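Local structure of pumilio homolog 23 (Arabidopsis thaliana, 5WZJ) at residues E299-Y302 against N303-N307. The protein binds RNA sequence-specifically, with 18S rRNA as a recognised target, through pumilio repeats that pack into a right-handed superhelix. Numbering follows the deposited sequence.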
# COMPACT_ATOMS: atom_id res chain seq x y z
N GLU A 299 20.89 6.53 -3.04
CA GLU A 299 20.98 7.41 -4.20
C GLU A 299 21.92 6.87 -5.26
O GLU A 299 21.57 6.78 -6.44
CB GLU A 299 21.42 8.81 -3.77
CG GLU A 299 21.76 9.72 -4.95
CD GLU A 299 21.90 11.18 -4.56
OE1 GLU A 299 21.02 11.70 -3.83
OE2 GLU A 299 22.90 11.81 -4.99
N SER A 300 23.14 6.49 -4.86
CA SER A 300 24.13 6.04 -5.82
C SER A 300 23.66 4.80 -6.56
O SER A 300 23.88 4.65 -7.77
CB SER A 300 25.46 5.76 -5.11
OG SER A 300 25.27 4.76 -4.11
N LEU A 301 22.99 3.90 -5.85
CA LEU A 301 22.51 2.68 -6.48
C LEU A 301 21.34 2.99 -7.41
O LEU A 301 21.29 2.46 -8.53
CB LEU A 301 22.13 1.68 -5.39
CG LEU A 301 21.90 0.23 -5.81
CD1 LEU A 301 22.37 -0.71 -4.72
CD2 LEU A 301 20.44 0.05 -6.08
N TYR A 302 20.42 3.86 -6.98
CA TYR A 302 19.32 4.26 -7.85
C TYR A 302 19.84 4.89 -9.14
O TYR A 302 19.36 4.57 -10.23
CB TYR A 302 18.37 5.25 -7.14
CG TYR A 302 17.29 5.79 -8.06
CD1 TYR A 302 17.55 6.86 -8.93
CD2 TYR A 302 16.01 5.23 -8.08
CE1 TYR A 302 16.59 7.34 -9.81
CE2 TYR A 302 15.03 5.72 -8.95
CZ TYR A 302 15.33 6.77 -9.81
OH TYR A 302 14.37 7.26 -10.68
N ASN A 303 20.80 5.81 -9.02
CA ASN A 303 21.27 6.52 -10.21
C ASN A 303 21.89 5.55 -11.21
O ASN A 303 21.73 5.71 -12.42
CB ASN A 303 22.28 7.61 -9.82
CG ASN A 303 21.62 8.77 -9.09
OD1 ASN A 303 20.40 8.89 -9.07
ND2 ASN A 303 22.43 9.63 -8.48
N GLU A 304 22.60 4.54 -10.71
CA GLU A 304 23.23 3.56 -11.60
C GLU A 304 22.18 2.71 -12.32
O GLU A 304 22.31 2.44 -13.52
CB GLU A 304 24.21 2.70 -10.80
CG GLU A 304 24.93 1.61 -11.60
CD GLU A 304 26.06 2.13 -12.48
OE1 GLU A 304 26.23 3.37 -12.57
OE2 GLU A 304 26.78 1.30 -13.09
N MET A 305 21.13 2.28 -11.60
CA MET A 305 20.05 1.54 -12.26
C MET A 305 19.36 2.41 -13.31
O MET A 305 19.08 1.94 -14.43
CB MET A 305 19.06 1.03 -11.21
CG MET A 305 19.66 -0.05 -10.31
SD MET A 305 18.48 -0.63 -9.08
CE MET A 305 17.42 -1.62 -10.13
N PHE A 306 19.04 3.66 -12.96
CA PHE A 306 18.43 4.58 -13.91
C PHE A 306 19.25 4.67 -15.19
O PHE A 306 18.73 4.51 -16.30
CB PHE A 306 18.29 5.97 -13.26
CG PHE A 306 17.56 6.98 -14.11
CD1 PHE A 306 18.21 7.62 -15.16
CD2 PHE A 306 16.25 7.31 -13.84
CE1 PHE A 306 17.54 8.55 -15.94
CE2 PHE A 306 15.57 8.23 -14.62
CZ PHE A 306 16.22 8.87 -15.66
N ASN A 307 20.56 4.87 -15.06
CA ASN A 307 21.41 5.08 -16.23
C ASN A 307 21.65 3.79 -17.01
O ASN A 307 21.56 3.78 -18.25
CB ASN A 307 22.74 5.70 -15.79
CG ASN A 307 22.58 7.15 -15.36
OD1 ASN A 307 21.82 7.91 -15.97
ND2 ASN A 307 23.27 7.53 -14.30
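Tyr302 and Phe306 sit one turn apart on the alpha-helix 299-310, which carries the last residues of the fifth pumilio repeat, and they illustrate how i to i+4 spacing pairs side chains on one face of a helix. Their backbones are joined by a straight bond from Phe306 N to Tyr302 O (2.9 Å, 173° at the hydrogen), one of four such bonds that join 299-302 to 303-307.

The tyrosine can be traced outward. CB follows the backbone N of the next residue, Asn303, as chain geometry dictates; with CG anti to the backbone N (chi1 175°), the ring comes out beside Phe306. Tyr302 CD1 passes 3.5 Å from Asn303 OD1, which lies in the ring plane at its edge, the amide turned 76° from the ring. Tyr302 CE1 comes 4.0 Å from Phe306 CD2. CZ of Tyr302 is 4.2 Å from Phe306 CD2, and Tyr302 OH, 3.7 Å from Phe306 CD2 at the edge of that ring, also hydrogen-bonds Leu330 O. Asn303 OD1 in turn accepts a bond from Gln339 NE2, so both polar ends tie this helix to the following part of the superhelix. Were Tyr302 replaced by an alanine, Leu330 O would probably lose this hydroxyl partner and a gap would open beside Phe306.

Met305 packs on helix 284-296 and Leu301 on helix 244-254; the two run alongside each other in the same direction, with Leu301 CD2 3.6 Å from Met305 SD.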